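Local coordinates for HI1317 (Haemophilus influenzae, PDB 1JOV), which probably interconverts the alpha and beta anomers of glucose 6-phosphate, at residues F153-P167 against Y195-F209. Sequence-based numbering, arbitrary orientation. Where two conformers were deposited one is given.
Sequences FNIGDINQVEVQGLP and YSAENMQNQILDKSF
Strands 161-164 and 201-206 pair antiparallel from Val161-Asp206 to Gln164-Gln203, their axes 4.6 Å apart. They form the edge of a large antiparallel sheet in the beta-sandwich of the galactose mutarotase-like fold; 161-164 is outermost. Glu162 and Leu205 form a hydrogen-bonded pair, as do Gln164 and Gln203. Lys207 N adds a longer bond to Gln160 O.

Val161, Val163, Ile204 and Asp206 point to the inner face, where strand 244-251 of the other sheet packs on both valines. Ile204 CG2 lies against Val161 CG1 at 3.7 Å. At chi1 -71°, CG1 of Ile204 is anti to the carbonyl carbon, and its CD1 meets Phe153 CD2. The side chain of Phe153 is about 7 Å from that of Glu248, a predicted active-site residue. Glu162 points to the opposite face; in the conformer given, its OE2 makes a long salt bridge to Lys207 NZ at 3.5 Å.

Beyond the pairing, Leu166 lies over one face of the Tyr195 ring, with CB 3.7 Å from its centroid. Pro167 O sits at the ring edge. A water joins Pro167 O to Tyr195 OH, which also bonds Arg185.

At the other end Asp206 joins the 155-156 backbone to its own Asx turn. Its chi1 of -174° carries the carboxylate toward 155-156. OD1 accepts from Ser208 N, the Asx turn, and from Phe209 N, which extends it to an Asx motif. A water links OD2 to Asn154 O. The Phe209 ring covers Gly156, whose CA is 3.6 Å from the centroid. Gly156 N also donates to Asp206 OD2 at 2.8 Å, on the syn lone pair.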
ATOM      1  N   PHE A 153      -0.657   7.146   0.982  1.00 18.96           N
ATOM      2  CA  PHE A 153       0.297   8.126   0.420  1.00 24.09           C
ATOM      3  C   PHE A 153       0.527   9.273   1.411  1.00 20.92           C
ATOM      4  O   PHE A 153      -0.368   9.636   2.176  1.00 23.47           O
ATOM      5  CB  PHE A 153      -0.195   8.710  -0.887  1.00 25.94           C
ATOM      6  CG  PHE A 153      -0.301   7.710  -1.944  1.00 21.92           C
ATOM      7  CD1 PHE A 153       0.820   7.316  -2.630  1.00 25.07           C
ATOM      8  CD2 PHE A 153      -1.520   7.140  -2.217  1.00 21.49           C
ATOM      9  CE1 PHE A 153       0.713   6.298  -3.638  1.00 18.85           C
ATOM     10  CE2 PHE A 153      -1.641   6.184  -3.126  1.00 20.52           C
ATOM     11  CZ  PHE A 153      -0.531   5.769  -3.920  1.00 20.95           C
ATOM     12  N   ASN A 154       1.788   9.679   1.513  1.00 21.05           N
ATOM     13  CA  ASN A 154       2.233  10.705   2.432  1.00 19.89           C
ATOM     14  C   ASN A 154       2.026  12.092   1.724  1.00 23.65           C
ATOM     15  O   ASN A 154       2.591  12.330   0.643  1.00 22.91           O
ATOM     16  CB  ASN A 154       3.734  10.472   2.719  1.00 23.20           C
ATOM     17  CG  ASN A 154       4.322  11.383   3.838  1.00 29.59           C
ATOM     18  OD1 ASN A 154       3.671  11.689   4.835  1.00 26.71           O
ATOM     19  ND2 ASN A 154       5.595  11.743   3.676  1.00 26.98           N
ATOM     20  N   ILE A 155       1.340  13.008   2.401  1.00 28.44           N
ATOM     21  CA  ILE A 155       1.089  14.313   1.776  1.00 32.74           C
ATOM     22  C   ILE A 155       1.293  15.441   2.792  1.00 29.73           C
ATOM     23  O   ILE A 155       1.211  15.187   4.009  1.00 27.15           O
ATOM     24  CB  ILE A 155      -0.354  14.347   1.259  1.00 27.12           C
ATOM     25  CG1 ILE A 155      -1.299  13.938   2.366  1.00 26.66           C
ATOM     26  CG2 ILE A 155      -0.554  13.483   0.010  1.00 26.63           C
ATOM     27  CD1 ILE A 155      -2.637  14.391   2.257  1.00 30.01           C
ATOM     28  N   GLY A 156       1.503  16.673   2.311  1.00 31.40           N
ATOM     29  CA  GLY A 156       1.717  17.810   3.226  1.00 34.01           C
ATOM     30  C   GLY A 156       0.526  18.252   4.052  1.00 31.51           C
ATOM     31  O   GLY A 156       0.640  18.475   5.278  1.00 32.41           O
ATOM     32  N   ASP A 157      -0.656  18.261   3.414  1.00 29.78           N
ATOM     33  CA  ASP A 157      -1.884  18.665   4.106  1.00 39.08           C
ATOM     34  C   ASP A 157      -3.055  18.177   3.313  1.00 28.72           C
ATOM     35  O   ASP A 157      -3.143  18.477   2.107  1.00 31.68           O
ATOM     36  CB  ASP A 157      -1.985  20.198   4.193  1.00 42.43           C
ATOM     37  CG  ASP A 157      -2.898  20.682   5.361  1.00 56.14           C
ATOM     38  OD1 ASP A 157      -3.780  19.921   5.846  1.00 43.67           O
ATOM     39  OD2 ASP A 157      -2.799  21.816   5.880  1.00 48.71           O
ATOM     40  N   ILE A 158      -3.930  17.396   3.967  1.00 29.66           N
ATOM     41  CA  ILE A 158      -5.115  16.893   3.278  1.00 27.77           C
ATOM     42  C   ILE A 158      -5.920  18.046   2.638  1.00 30.76           C
ATOM     43  O   ILE A 158      -6.550  17.816   1.638  1.00 39.41           O
ATOM     44  CB  ILE A 158      -6.022  16.042   4.186  1.00 37.77           C
ATOM     45  CG1 ILE A 158      -7.085  15.342   3.339  1.00 58.30           C
ATOM     46  CG2 ILE A 158      -6.651  16.898   5.287  1.00 31.76           C
ATOM     47  CD1 ILE A 158      -6.520  14.538   2.169  1.00 40.70           C
ATOM     48  N   ASN A 159      -5.778  19.274   3.107  1.00 32.68           N
ATOM     49  CA  ASN A 159      -6.526  20.370   2.483  1.00 36.93           C
ATOM     50  C   ASN A 159      -5.981  20.929   1.186  1.00 38.53           C
ATOM     51  O   ASN A 159      -6.674  21.673   0.481  1.00 40.91           O
ATOM     52  CB  ASN A 159      -6.735  21.484   3.482  1.00 41.16           C
ATOM     53  CG  ASN A 159      -7.437  20.997   4.659  1.00 41.37           C
ATOM     54  OD1 ASN A 159      -8.435  20.291   4.520  1.00 54.85           O
ATOM     55  ND2 ASN A 159      -6.931  21.312   5.849  1.00 37.29           N
ATOM     56  N   GLN A 160      -4.767  20.519   0.846  0.70 26.20           N
ATOM     57  CA  GLN A 160      -4.084  21.027  -0.278  0.70 33.16           C
ATOM     58  C   GLN A 160      -3.860  19.917  -1.294  0.70 33.23           C
ATOM     59  O   GLN A 160      -2.968  20.054  -2.095  0.70 27.58           O
ATOM     60  CB  GLN A 160      -2.747  21.673   0.152  0.70 36.49           C
ATOM     61  CG  GLN A 160      -2.879  22.971   0.973  0.70 42.66           C
ATOM     62  CD  GLN A 160      -1.540  23.598   1.382  0.70 63.23           C
ATOM     63  OE1 GLN A 160      -1.010  24.449   0.678  0.70 65.58           O
ATOM     64  NE2 GLN A 160      -1.014  23.192   2.532  0.70 43.03           N
ATOM     65  N   VAL A 161      -4.703  18.847  -1.329  1.00 35.14           N
ATOM     66  CA  VAL A 161      -4.494  17.786  -2.315  1.00 38.92           C
ATOM     67  C   VAL A 161      -5.630  17.708  -3.373  1.00 27.58           C
ATOM     68  O   VAL A 161      -6.799  17.911  -3.048  1.00 30.25           O
ATOM     69  CB  VAL A 161      -4.366  16.423  -1.600  1.00 29.05           C
ATOM     70  CG1 VAL A 161      -4.500  15.296  -2.603  1.00 37.58           C
ATOM     71  CG2 VAL A 161      -3.052  16.330  -0.855  1.00 31.51           C
ATOM     72  N   GLU A 162      -5.285  17.398  -4.652  0.50 28.05           N
ATOM     73  CA  GLU A 162      -6.361  17.068  -5.582  0.50 31.41           C
ATOM     74  C   GLU A 162      -6.030  15.725  -6.145  0.50 30.20           C
ATOM     75  O   GLU A 162      -4.877  15.423  -6.438  0.50 33.02           O
ATOM     76  CB  GLU A 162      -6.574  18.055  -6.743  0.50 21.19           C
ATOM     77  CG  GLU A 162      -6.633  19.527  -6.364  0.50 49.88           C
ATOM     78  CD  GLU A 162      -6.535  20.430  -7.598  0.50 30.37           C
ATOM     79  OE1 GLU A 162      -7.024  20.047  -8.695  0.50 31.03           O
ATOM     80  OE2 GLU A 162      -5.943  21.527  -7.511  0.50 29.94           O
ATOM     81  N   VAL A 163      -7.104  14.984  -6.382  1.00 40.52           N
ATOM     82  CA  VAL A 163      -7.052  13.660  -6.927  1.00 42.05           C
ATOM     83  C   VAL A 163      -7.547  13.772  -8.371  1.00 40.52           C
ATOM     84  O   VAL A 163      -8.705  14.100  -8.609  1.00 41.60           O
ATOM     85  CB  VAL A 163      -7.931  12.728  -6.137  1.00 31.04           C
ATOM     86  CG1 VAL A 163      -7.601  11.346  -6.610  1.00 40.10           C
ATOM     87  CG2 VAL A 163      -7.577  12.765  -4.598  1.00 31.12           C
ATOM     88  N   GLN A 164      -6.644  13.553  -9.296  1.00 33.44           N
ATOM     89  CA  GLN A 164      -6.926  13.627 -10.714  1.00 35.57           C
ATOM     90  C   GLN A 164      -7.143  12.280 -11.381  1.00 47.63           C
ATOM     91  O   GLN A 164      -6.462  11.297 -11.048  1.00 33.89           O
ATOM     92  CB  GLN A 164      -5.757  14.287 -11.426  1.00 43.18           C
ATOM     93  CG  GLN A 164      -5.171  15.530 -10.744  1.00 52.07           C
ATOM     94  CD  GLN A 164      -3.974  16.113 -11.492  1.00 61.58           C
ATOM     95  OE1 GLN A 164      -3.816  17.344 -11.565  1.00 54.14           O
ATOM     96  NE2 GLN A 164      -3.120  15.245 -12.030  1.00 49.93           N
ATOM     97  N   GLY A 165      -8.075  12.231 -12.339  1.00 36.18           N
ATOM     98  CA  GLY A 165      -8.238  11.019 -13.121  1.00 34.30           C
ATOM     99  C   GLY A 165      -9.260   9.987 -12.703  1.00 30.25           C
ATOM    100  O   GLY A 165      -9.449   9.009 -13.416  1.00 34.97           O
ATOM    101  N   LEU A 166      -9.971  10.193 -11.596  1.00 27.02           N
ATOM    102  CA  LEU A 166     -11.033   9.254 -11.257  1.00 41.87           C
ATOM    103  C   LEU A 166     -12.382   9.624 -11.932  1.00 46.81           C
ATOM    104  O   LEU A 166     -12.555  10.740 -12.406  1.00 44.93           O
ATOM    105  CB  LEU A 166     -11.145   9.146  -9.720  1.00 31.58           C
ATOM    106  CG  LEU A 166      -9.979   8.410  -9.011  1.00 41.75           C
ATOM    107  CD1 LEU A 166     -10.094   8.558  -7.495  1.00 42.98           C
ATOM    108  CD2 LEU A 166      -9.961   6.937  -9.412  1.00 31.22           C
ATOM    109  N   PRO A 167     -13.325   8.695 -11.967  1.00 40.68           N
ATOM    110  CA  PRO A 167     -14.607   8.871 -12.681  1.00 35.13           C
ATOM    111  C   PRO A 167     -15.366  10.014 -11.972  1.00 53.22           C
ATOM    112  O   PRO A 167     -14.914  10.488 -10.911  1.00 42.16           O
ATOM    113  CB  PRO A 167     -15.326   7.579 -12.321  1.00 31.66           C
ATOM    114  CG  PRO A 167     -14.248   6.531 -12.434  1.00 46.87           C
ATOM    115  CD  PRO A 167     -12.959   7.203 -11.946  1.00 34.23           C
ATOM    116  N   TYR A 195     -14.527   3.508  -6.651  1.00 26.92           N
ATOM    117  CA  TYR A 195     -14.680   3.811  -8.047  1.00 30.32           C
ATOM    118  C   TYR A 195     -14.410   2.596  -8.935  1.00 43.09           C
ATOM    119  O   TYR A 195     -13.572   1.746  -8.634  1.00 31.24           O
ATOM    120  CB  TYR A 195     -13.619   4.792  -8.525  1.00 27.57           C
ATOM    121  CG  TYR A 195     -13.666   6.234  -8.012  1.00 37.10           C
ATOM    122  CD1 TYR A 195     -13.164   6.576  -6.765  1.00 28.10           C
ATOM    123  CD2 TYR A 195     -14.160   7.260  -8.812  1.00 41.47           C
ATOM    124  CE1 TYR A 195     -13.141   7.892  -6.312  1.00 34.45           C
ATOM    125  CE2 TYR A 195     -14.144   8.557  -8.378  1.00 42.54           C
ATOM    126  CZ  TYR A 195     -13.646   8.892  -7.130  1.00 45.10           C
ATOM    127  OH  TYR A 195     -13.637  10.241  -6.717  1.00 34.21           O
ATOM    128  N   SER A 196     -15.136   2.513 -10.035  0.50 28.51           N
ATOM    129  CA  SER A 196     -14.815   1.575 -11.073  0.50 33.81           C
ATOM    130  C   SER A 196     -13.494   2.094 -11.618  0.50 32.45           C
ATOM    131  O   SER A 196     -13.247   3.282 -11.617  0.50 50.43           O
ATOM    132  CB  SER A 196     -15.886   1.572 -12.193  0.50 31.29           C
ATOM    133  OG  SER A 196     -17.163   1.204 -11.676  0.50 31.43           O
ATOM    134  N   ALA A 197     -12.628   1.194 -12.036  1.00 29.91           N
ATOM    135  CA  ALA A 197     -11.317   1.480 -12.608  1.00 29.10           C
ATOM    136  C   ALA A 197     -11.381   1.646 -14.109  1.00 38.81           C
ATOM    137  O   ALA A 197     -10.821   0.853 -14.878  1.00 51.34           O
ATOM    138  CB  ALA A 197     -10.348   0.320 -12.290  1.00 28.54           C
ATOM    139  N   GLU A 198     -12.031   2.709 -14.552  1.00 49.56           N
ATOM    140  CA  GLU A 198     -12.216   2.912 -15.975  1.00 47.84           C
ATOM    141  C   GLU A 198     -10.899   3.072 -16.686  1.00 38.66           C
ATOM    142  O   GLU A 198     -10.627   2.426 -17.699  1.00 51.10           O
ATOM    143  CB  GLU A 198     -13.106   4.139 -16.205  1.00 46.80           C
ATOM    144  CG  GLU A 198     -14.528   3.983 -15.676  1.00 51.52           C
ATOM    145  CD  GLU A 198     -15.201   2.709 -16.165  1.00 73.63           C
ATOM    146  OE1 GLU A 198     -14.519   1.867 -16.794  1.00 65.69           O
ATOM    147  OE2 GLU A 198     -16.415   2.538 -15.910  1.00 97.28           O
ATOM    148  N   ASN A 199     -10.100   3.989 -16.188  1.00 35.08           N
ATOM    149  CA  ASN A 199      -8.791   4.296 -16.770  1.00 34.63           C
ATOM    150  C   ASN A 199      -7.773   3.868 -15.719  1.00 37.55           C
ATOM    151  O   ASN A 199      -7.996   4.116 -14.549  1.00 35.60           O
ATOM    152  CB  ASN A 199      -8.726   5.805 -17.011  1.00 46.01           C
ATOM    153  CG  ASN A 199      -7.296   6.353 -17.194  1.00 68.15           C
ATOM    154  OD1 ASN A 199      -6.400   5.680 -17.705  1.00 84.76           O
ATOM    155  ND2 ASN A 199      -7.105   7.615 -16.802  1.00 81.23           N
ATOM    156  N   MET A 200      -6.649   3.308 -16.133  1.00 34.25           N
ATOM    157  CA  MET A 200      -5.685   2.781 -15.141  1.00 36.26           C
ATOM    158  C   MET A 200      -4.700   3.794 -14.564  1.00 42.27           C
ATOM    159  O   MET A 200      -3.823   3.421 -13.767  1.00 33.94           O
ATOM    160  CB  MET A 200      -4.950   1.586 -15.735  1.00 38.18           C
ATOM    161  CG  MET A 200      -5.905   0.424 -15.985  1.00 46.68           C
ATOM    162  SD  MET A 200      -6.715  -0.266 -14.492  1.00 45.37           S
ATOM    163  CE  MET A 200      -5.475  -1.287 -13.985  1.00 33.67           C
ATOM    164  N   GLN A 201      -4.838   5.070 -14.938  1.00 37.15           N
ATOM    165  CA  GLN A 201      -3.978   6.095 -14.368  1.00 38.18           C
ATOM    166  C   GLN A 201      -4.757   7.146 -13.588  1.00 41.30           C
ATOM    167  O   GLN A 201      -5.807   7.612 -14.019  1.00 49.12           O
ATOM    168  CB  GLN A 201      -3.105   6.714 -15.456  1.00 43.57           C
ATOM    169  CG  GLN A 201      -2.330   5.688 -16.262  1.00 41.05           C
ATOM    170  CD  GLN A 201      -1.213   6.320 -17.072  1.00 74.17           C
ATOM    171  OE1 GLN A 201      -0.483   7.163 -16.554  1.00 59.84           O
ATOM    172  NE2 GLN A 201      -1.080   5.923 -18.341  1.00 83.64           N
ATOM    173  N   ASN A 202      -4.268   7.482 -12.424  1.00 29.07           N
ATOM    174  CA  ASN A 202      -4.824   8.565 -11.630  1.00 22.75           C
ATOM    175  C   ASN A 202      -3.637   9.153 -10.912  1.00 29.40           C
ATOM    176  O   ASN A 202      -2.590   8.521 -10.833  1.00 33.82           O
ATOM    177  CB  ASN A 202      -5.919   8.109 -10.683  1.00 30.92           C
ATOM    178  CG  ASN A 202      -5.641   6.731 -10.141  1.00 32.85           C
ATOM    179  OD1 ASN A 202      -4.620   6.497  -9.507  1.00 31.05           O
ATOM    180  ND2 ASN A 202      -6.579   5.810 -10.388  1.00 29.44           N
ATOM    181  N   GLN A 203      -3.796  10.354 -10.402  1.00 31.99           N
ATOM    182  CA  GLN A 203      -2.620  10.965  -9.783  1.00 36.53           C
ATOM    183  C   GLN A 203      -3.016  11.833  -8.618  1.00 30.28           C
ATOM    184  O   GLN A 203      -4.179  12.191  -8.469  1.00 35.95           O
ATOM    185  CB  GLN A 203      -1.665  11.600 -10.810  1.00 45.26           C
ATOM    186  CG  GLN A 203      -2.216  12.580 -11.769  1.00 57.91           C
ATOM    187  CD  GLN A 203      -2.937  11.942 -12.943  1.00 43.28           C
ATOM    188  OE1 GLN A 203      -2.501  10.917 -13.512  1.00 43.67           O
ATOM    189  NE2 GLN A 203      -4.047  12.544 -13.315  1.00 37.76           N
ATOM    190  N   ILE A 204      -2.095  12.086  -7.700  1.00 25.96           N
ATOM    191  CA  ILE A 204      -2.452  12.825  -6.540  1.00 30.51           C
ATOM    192  C   ILE A 204      -1.601  14.062  -6.510  1.00 38.70           C
ATOM    193  O   ILE A 204      -0.390  14.003  -6.381  1.00 31.99           O
ATOM    194  CB  ILE A 204      -2.102  11.979  -5.320  1.00 36.82           C
ATOM    195  CG1 ILE A 204      -3.044  10.778  -5.186  1.00 31.14           C
ATOM    196  CG2 ILE A 204      -2.138  12.849  -4.118  1.00 27.43           C
ATOM    197  CD1 ILE A 204      -2.643   9.782  -3.936  1.00 32.24           C
ATOM    198  N   LEU A 205      -2.268  15.179  -6.687  1.00 36.89           N
ATOM    199  CA  LEU A 205      -1.615  16.457  -6.694  1.00 36.52           C
ATOM    200  C   LEU A 205      -1.512  16.982  -5.287  1.00 25.73           C
ATOM    201  O   LEU A 205      -2.528  17.119  -4.595  1.00 34.93           O
ATOM    202  CB  LEU A 205      -2.379  17.429  -7.583  1.00 35.32           C
ATOM    203  CG  LEU A 205      -1.801  18.827  -7.771  1.00 59.77           C
ATOM    204  CD1 LEU A 205      -0.311  18.748  -8.044  1.00 54.67           C
ATOM    205  CD2 LEU A 205      -2.513  19.541  -8.911  1.00 48.77           C
ATOM    206  N   ASP A 206      -0.289  17.275  -4.872  1.00 30.52           N
ATOM    207  CA  ASP A 206      -0.013  17.802  -3.549  1.00 27.99           C
ATOM    208  C   ASP A 206       0.703  19.176  -3.686  1.00 40.86           C
ATOM    209  O   ASP A 206       1.842  19.269  -4.236  1.00 32.76           O
ATOM    210  CB  ASP A 206       0.806  16.789  -2.717  1.00 30.06           C
ATOM    211  CG  ASP A 206       1.011  17.210  -1.296  1.00 45.18           C
ATOM    212  OD1 ASP A 206       0.660  18.349  -0.929  1.00 35.26           O
ATOM    213  OD2 ASP A 206       1.517  16.439  -0.435  1.00 30.12           O
ATOM    214  N   LYS A 207      -0.005  20.215  -3.233  1.00 49.22           N
ATOM    215  CA  LYS A 207       0.413  21.615  -3.354  1.00 45.26           C
ATOM    216  C   LYS A 207       0.967  22.028  -1.965  1.00 52.99           C
ATOM    217  O   LYS A 207       1.379  23.167  -1.758  1.00 55.69           O
ATOM    218  CB  LYS A 207      -0.794  22.482  -3.688  1.00 49.35           C
ATOM    219  CG  LYS A 207      -1.204  22.451  -5.155  1.00 66.08           C
ATOM    220  CD  LYS A 207      -2.554  23.106  -5.347  1.00 65.75           C
ATOM    221  CE  LYS A 207      -3.649  22.268  -4.692  1.00 63.45           C
ATOM    222  NZ  LYS A 207      -4.949  22.977  -4.465  1.00 59.38           N
ATOM    223  N   SER A 208       0.927  21.128  -0.991  1.00 38.97           N
ATOM    224  CA  SER A 208       1.640  21.396   0.254  1.00 37.53           C
ATOM    225  C   SER A 208       3.127  20.942   0.139  1.00 42.30           C
ATOM    226  O   SER A 208       4.054  21.717   0.380  1.00 39.00           O
ATOM    227  CB  SER A 208       0.922  20.786   1.458  1.00 33.93           C
ATOM    228  OG  SER A 208       1.628  20.998   2.665  1.00 34.23           O
ATOM    229  N   PHE A 209       3.383  19.689  -0.252  1.00 33.85           N
ATOM    230  CA  PHE A 209       4.758  19.268  -0.474  1.00 28.92           C
ATOM    231  C   PHE A 209       5.186  19.666  -1.895  1.00 36.68           C
ATOM    232  O   PHE A 209       6.329  19.459  -2.324  1.00 43.46           O
ATOM    233  CB  PHE A 209       4.845  17.722  -0.420  1.00 27.31           C
ATOM    234  CG  PHE A 209       4.895  17.146   0.973  1.00 36.89           C
ATOM    235  CD1 PHE A 209       5.227  17.930   2.039  1.00 34.29           C
ATOM    236  CD2 PHE A 209       4.681  15.780   1.187  1.00 33.18           C
ATOM    237  CE1 PHE A 209       5.277  17.438   3.303  1.00 32.08           C
ATOM    238  CE2 PHE A 209       4.744  15.262   2.480  1.00 33.27           C
ATOM    239  CZ  PHE A 209       5.056  16.056   3.538  1.00 29.70           C
TER
HETATM  240  O   HOH W   1       2.577  14.156  -1.513  1.00 29.78           O
HETATM  241  O   HOH W   2      -8.454   6.365 -12.819  1.00 36.41           O
HETATM  242  O   HOH W   3     -13.387  11.864  -8.649  1.00 39.68           O